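Local coordinates for retinol dehydratase (Spodoptera frugiperda, PDB 1X8J), which probably dehydrates retinol, apparently through the sulfotransferase-type activity of its family, and binds calcium, at residues F31-V36 with E118-I123; R47-D52 with G108-D113. The protein carries 2 engineered substitutions. One frame throughout, in Å; residues are numbered along the deposited sequence.

Interaction 1. Residues F31-V36 with E118-I123. With CA (calcium ion), chain C.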
# COMPACT_ATOMS: atom_id res chain seq x y z
N PHE A 31 -9.60 7.93 -6.26
CA PHE A 31 -9.83 9.10 -7.09
C PHE A 31 -9.43 8.74 -8.52
O PHE A 31 -8.37 8.17 -8.76
CB PHE A 31 -9.01 10.29 -6.58
CG PHE A 31 -9.43 11.59 -7.19
CD1 PHE A 31 -10.71 12.10 -6.96
CD2 PHE A 31 -8.58 12.29 -8.04
CE1 PHE A 31 -11.13 13.28 -7.57
CE2 PHE A 31 -8.99 13.47 -8.66
CZ PHE A 31 -10.27 13.96 -8.43
N PRO A 32 -10.29 9.08 -9.50
CA PRO A 32 -10.05 8.78 -10.92
C PRO A 32 -8.74 9.27 -11.53
O PRO A 32 -8.06 8.52 -12.23
CB PRO A 32 -11.27 9.41 -11.61
CG PRO A 32 -12.34 9.34 -10.57
CD PRO A 32 -11.58 9.78 -9.34
N THR A 33 -8.39 10.53 -11.27
CA THR A 33 -7.18 11.09 -11.86
C THR A 33 -5.87 10.51 -11.36
O THR A 33 -5.68 10.28 -10.16
CB THR A 33 -7.16 12.62 -11.67
OG1 THR A 33 -8.47 13.15 -11.92
CG2 THR A 33 -6.18 13.25 -12.64
N THR A 34 -4.95 10.26 -12.29
CA THR A 34 -3.65 9.69 -11.93
C THR A 34 -2.56 10.73 -12.12
O THR A 34 -2.80 11.81 -12.66
CB THR A 34 -3.34 8.44 -12.79
OG1 THR A 34 -3.33 8.80 -14.18
CG2 THR A 34 -4.39 7.36 -12.56
N TYR A 35 -1.35 10.40 -11.65
CA TYR A 35 -0.19 11.29 -11.74
C TYR A 35 0.94 10.79 -12.66
O TYR A 35 0.95 9.65 -13.12
CB TYR A 35 0.45 11.48 -10.36
CG TYR A 35 -0.39 12.06 -9.26
CD1 TYR A 35 -1.02 11.24 -8.31
CD2 TYR A 35 -0.50 13.45 -9.11
CE1 TYR A 35 -1.72 11.80 -7.22
CE2 TYR A 35 -1.19 14.01 -8.03
CZ TYR A 35 -1.80 13.19 -7.09
OH TYR A 35 -2.45 13.76 -6.03
N VAL A 36 1.90 11.68 -12.88
CA VAL A 36 3.13 11.41 -13.62
C VAL A 36 4.10 12.43 -13.01
O VAL A 36 3.67 13.44 -12.45
CB VAL A 36 3.01 11.66 -15.17
CG1 VAL A 36 1.88 10.83 -15.75
CG2 VAL A 36 2.83 13.13 -15.47
N GLU A 118 -17.48 9.90 -16.09
CA GLU A 118 -18.39 9.03 -15.34
C GLU A 118 -17.85 8.60 -13.98
O GLU A 118 -18.62 8.37 -13.05
CB GLU A 118 -18.72 7.75 -16.13
CG GLU A 118 -19.46 7.92 -17.45
CD GLU A 118 -18.55 8.35 -18.59
OE1 GLU A 118 -18.99 8.22 -19.76
OE2 GLU A 118 -17.42 8.82 -18.32
N GLU A 119 -16.53 8.49 -13.88
CA GLU A 119 -15.88 8.04 -12.64
C GLU A 119 -15.85 8.99 -11.45
O GLU A 119 -15.76 8.54 -10.31
CB GLU A 119 -14.45 7.60 -12.95
CG GLU A 119 -14.36 6.30 -13.73
CD GLU A 119 -12.98 6.08 -14.32
OE1 GLU A 119 -11.98 6.16 -13.56
OE2 GLU A 119 -12.89 5.82 -15.54
N TYR A 120 -15.95 10.30 -11.70
CA TYR A 120 -15.87 11.25 -10.60
C TYR A 120 -16.99 11.30 -9.57
O TYR A 120 -16.72 11.46 -8.38
CB TYR A 120 -15.63 12.65 -11.15
CG TYR A 120 -14.28 12.77 -11.77
CD1 TYR A 120 -14.10 12.55 -13.14
CD2 TYR A 120 -13.16 13.05 -11.00
CE1 TYR A 120 -12.84 12.62 -13.72
CE2 TYR A 120 -11.89 13.12 -11.56
CZ TYR A 120 -11.74 12.91 -12.93
OH TYR A 120 -10.49 12.99 -13.50
N ASN A 121 -18.23 11.15 -10.01
CA ASN A 121 -19.35 11.20 -9.08
C ASN A 121 -19.38 9.98 -8.17
O ASN A 121 -20.05 9.98 -7.14
CB ASN A 121 -20.67 11.35 -9.84
CG ASN A 121 -21.13 10.05 -10.49
OD1 ASN A 121 -20.35 9.34 -11.13
ND2 ASN A 121 -22.41 9.74 -10.33
N ASP A 122 -18.64 8.94 -8.53
CA ASP A 122 -18.61 7.71 -7.75
C ASP A 122 -17.83 7.83 -6.44
O ASP A 122 -17.82 6.91 -5.63
CB ASP A 122 -18.03 6.57 -8.57
CG ASP A 122 -18.70 6.42 -9.93
OD1 ASP A 122 -19.91 6.74 -10.04
OD2 ASP A 122 -18.03 5.98 -10.88
N ILE A 123 -17.15 8.96 -6.23
CA ILE A 123 -16.39 9.14 -5.00
C ILE A 123 -17.29 9.79 -3.95
O ILE A 123 -16.90 9.92 -2.79
CB ILE A 123 -15.14 10.03 -5.21
CG1 ILE A 123 -15.58 11.46 -5.54
CG2 ILE A 123 -14.28 9.47 -6.33
CD1 ILE A 123 -14.43 12.39 -5.81
CA CA C . -21.02 7.17 -12.21
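The hydroxyl of Tyr120 ties the two segments together: it donates to Thr33 OG1, with Tyr120 OH and Thr33 OG1 2.6 Å apart. Both oxygens have a second partner in the loop 108-113, since Tyr120 OH also bonds Asp113 N and Thr33 OG1 bonds Ile111 O, so each buried hydroxyl is gripped twice and the rotation of both groups is restrained. The tyrosine ring is then fixed from two directions. Pro32 sits over one face, its CB lying 3.9 Å from the Tyr120 centroid and 19° off the ring normal, which meets the geometry of a CH-pi contact. The edge of Tyr120 points toward the face of Phe31 in an offset edge-to-face pair, with planes at 70° and Phe31 CZ 3.6 Å from Tyr120 CE2. Ile123 adds an aliphatic stop at the rim of the phenylalanine: Ile123 CD1 lies near the ring plane, 3.8 Å from Phe31 CE1. Ile123 CD1 is anti to CA (chi2 -178°), which extends the branch to that rim. Pro32 CG meanwhile lies against Glu119, 3.6 Å from Glu119 CB, the two side chains passing in opposite directions.

The turn 118-123 also holds a calcium ion through a main-chain oxygen, Glu118 O at 2.8 Å, and through Asn121 OD1 and Asp122 OD1, each at 2.5 Å. Phe31 also touches the bound androsterone. Packing of Phe31, Pro32 and Tyr120 thus joins a residue of the steroid pocket to the calcium-binding site at the short helix 117-120.

Interaction 2. Residues R47-D52 with G108-D113. With AOI (Androsterone), chain F.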
# COMPACT_ATOMS: atom_id res chain seq x y z
N ARG A 47 -2.09 13.75 -14.47
CA ARG A 47 -1.91 13.43 -15.89
C ARG A 47 -2.45 14.47 -16.88
O ARG A 47 -1.75 14.88 -17.80
CB ARG A 47 -2.50 12.04 -16.18
CG ARG A 47 -2.32 11.58 -17.62
CD ARG A 47 -2.52 10.08 -17.78
NE ARG A 47 -1.25 9.41 -18.10
CZ ARG A 47 -0.54 8.68 -17.24
NH1 ARG A 47 -0.97 8.49 -15.99
NH2 ARG A 47 0.60 8.14 -17.63
N PRO A 48 -3.70 14.92 -16.69
CA PRO A 48 -4.27 15.91 -17.60
C PRO A 48 -3.45 17.19 -17.77
O PRO A 48 -3.64 17.92 -18.74
CB PRO A 48 -5.64 16.19 -16.98
CG PRO A 48 -6.02 14.85 -16.43
CD PRO A 48 -4.73 14.40 -15.76
N TYR A 49 -2.52 17.46 -16.85
CA TYR A 49 -1.70 18.66 -16.96
C TYR A 49 -0.85 18.68 -18.23
O TYR A 49 -0.59 19.74 -18.80
CB TYR A 49 -0.78 18.80 -15.74
CG TYR A 49 0.06 20.07 -15.78
CD1 TYR A 49 -0.52 21.32 -15.56
CD2 TYR A 49 1.41 20.04 -16.14
CE1 TYR A 49 0.21 22.51 -15.69
CE2 TYR A 49 2.16 21.21 -16.28
CZ TYR A 49 1.55 22.44 -16.06
OH TYR A 49 2.27 23.61 -16.20
N LEU A 50 -0.42 17.50 -18.67
CA LEU A 50 0.42 17.39 -19.86
C LEU A 50 -0.15 18.02 -21.13
O LEU A 50 0.60 18.58 -21.93
CB LEU A 50 0.77 15.92 -20.11
CG LEU A 50 1.57 15.26 -18.98
CD1 LEU A 50 1.78 13.77 -19.26
CD2 LEU A 50 2.91 15.98 -18.84
N LYS A 51 -1.46 17.96 -21.31
CA LYS A 51 -2.06 18.54 -22.50
C LYS A 51 -1.87 20.06 -22.63
O LYS A 51 -1.84 20.60 -23.74
CB LYS A 51 -3.56 18.18 -22.60
CG LYS A 51 -4.40 18.62 -21.41
CD LYS A 51 -5.83 18.05 -21.46
CE LYS A 51 -6.63 18.43 -20.21
NZ LYS A 51 -8.06 18.00 -20.22
N ASP A 52 -1.71 20.75 -21.50
CA ASP A 52 -1.55 22.20 -21.54
C ASP A 52 -0.18 22.68 -21.05
O ASP A 52 0.07 23.88 -20.98
CB ASP A 52 -2.67 22.85 -20.72
CG ASP A 52 -2.87 24.32 -21.03
OD1 ASP A 52 -2.82 24.69 -22.23
OD2 ASP A 52 -3.09 25.11 -20.09
N GLY A 108 -5.77 24.83 -12.00
CA GLY A 108 -6.91 24.16 -11.41
C GLY A 108 -7.50 23.03 -12.24
O GLY A 108 -8.03 22.07 -11.68
N PHE A 109 -7.38 23.14 -13.56
CA PHE A 109 -7.93 22.16 -14.49
C PHE A 109 -7.37 20.73 -14.42
O PHE A 109 -8.10 19.76 -14.55
CB PHE A 109 -7.77 22.68 -15.92
CG PHE A 109 -6.37 22.51 -16.48
CD1 PHE A 109 -6.01 21.34 -17.17
CD2 PHE A 109 -5.41 23.49 -16.28
CE1 PHE A 109 -4.71 21.15 -17.64
CE2 PHE A 109 -4.09 23.32 -16.75
CZ PHE A 109 -3.74 22.15 -17.43
N MET A 110 -6.06 20.62 -14.20
CA MET A 110 -5.40 19.32 -14.20
C MET A 110 -5.97 18.21 -13.33
O MET A 110 -5.71 17.03 -13.58
CB MET A 110 -3.90 19.50 -13.88
CG MET A 110 -3.59 19.78 -12.42
SD MET A 110 -1.84 19.56 -12.09
CE MET A 110 -1.60 20.63 -10.70
N ILE A 111 -6.75 18.56 -12.32
CA ILE A 111 -7.29 17.54 -11.42
C ILE A 111 -8.46 16.78 -12.03
O ILE A 111 -8.90 15.76 -11.50
CB ILE A 111 -7.71 18.18 -10.08
CG1 ILE A 111 -8.01 17.09 -9.04
CG2 ILE A 111 -8.92 19.09 -10.29
CD1 ILE A 111 -8.09 17.64 -7.62
N TYR A 112 -8.96 17.28 -13.15
CA TYR A 112 -10.09 16.65 -13.82
C TYR A 112 -9.74 16.05 -15.19
O TYR A 112 -9.14 16.72 -16.04
CB TYR A 112 -11.21 17.67 -14.01
CG TYR A 112 -12.40 17.09 -14.73
CD1 TYR A 112 -13.18 16.11 -14.13
CD2 TYR A 112 -12.75 17.53 -16.01
CE1 TYR A 112 -14.28 15.56 -14.78
CE2 TYR A 112 -13.85 16.99 -16.67
CZ TYR A 112 -14.62 16.00 -16.05
OH TYR A 112 -15.72 15.47 -16.67
N ASP A 113 -10.13 14.80 -15.40
CA ASP A 113 -9.87 14.13 -16.67
C ASP A 113 -11.21 13.82 -17.35
O ASP A 113 -11.93 12.90 -16.94
CB ASP A 113 -9.06 12.85 -16.44
CG ASP A 113 -8.69 12.14 -17.74
OD1 ASP A 113 -7.87 11.20 -17.69
OD2 ASP A 113 -9.22 12.51 -18.82
C1 AOI F . -13.19 17.41 -7.34
C2 AOI F . -13.57 16.02 -7.88
C3 AOI F . -14.97 16.03 -8.53
O3 AOI F . -15.93 16.16 -7.45
C4 AOI F . -15.14 17.13 -9.54
C5 AOI F . -14.76 18.53 -8.99
C6 AOI F . -14.94 19.66 -10.06
C7 AOI F . -14.57 21.01 -9.49
C8 AOI F . -13.12 21.07 -8.94
C9 AOI F . -12.94 19.97 -7.84
C10 AOI F . -13.27 18.53 -8.43
C11 AOI F . -11.49 20.05 -7.27
C12 AOI F . -11.13 21.47 -6.69
C13 AOI F . -11.33 22.55 -7.75
C14 AOI F . -12.79 22.44 -8.33
C15 AOI F . -12.89 23.73 -9.17
C16 AOI F . -12.33 24.77 -8.19
C17 AOI F . -11.37 24.00 -7.28
O17 AOI F . -10.76 24.48 -6.36
C18 AOI F . -10.21 22.47 -8.85
C19 AOI F . -12.24 18.17 -9.56
O HOH W 1 -9.50 18.98 -17.51
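Tyr49 packs on Phe109 and Met110, and Pro48 on the loop backbone, where the start of helix 50-57 meets the loop that follows strand 104-105 of the parallel sheet, in a sulfotransferase-family fold of the P-loop clan; a Met-aromatic contact between Met110 and Tyr49 belongs to the same packing. The apolar contacts centre on Phe109. Its ring atom CZ approaches Asp52 CB at 3.5 Å and Tyr49 CD1 at 3.8 Å, both obliquely. The ring reaches this position because Phe109 CG stands between its own backbone N and carbonyl carbon (chi1 79°). Met110 crosses the tyrosine at a slant, its CB against Tyr49 CB, and its sulfur, SD, is 5.0 Å from the Tyr49 centroid and 51° off the ring normal.

Contacts of the proline ring with the loop form a second group. Pro48 CB lies 3.5 Å from Met110 O, while Pro48 CG packs on Asp113 CB at 3.6 Å, the two side chains crossing at about a right angle.

Polar links are few across this interface and run through solvent. One water accepts from Lys51 NZ at 3.2 Å and donates to Tyr112 O at 2.7 Å. The carboxylates find partners outside the pair of segments: Asp52 bonds Ser147 and Asn55, and Asp113 bonds Glu115 N and forms a salt bridge to Lys116. Beyond the interface, the loop's other side faces the steroid, where Ile111 CG2 comes to 3.5 Å from C19 of androsterone.

Along the chain the order is 31-36, 47-52, 108-113, 118-123, so interaction 2 falls between the two halves of interaction 1. Their centres are 12 Å apart, on the same side of the chain's centre. The antiparallel strands 35-38 and 43-46 lead from 31-36 to 47-52, with backbone bonding between Thr34 and Arg47, and the connection after strand 104-105 leads through 108-113 to helix 117-120. Besides the shared hydroxyl bonds, the rings of Tyr112 and Tyr120 meet with planes at about 45°. The two contacts adjoin, and together connect the hairpin of strands 35-38 and 43-46 with the loop beside the androsterone and with the calcium-binding turn.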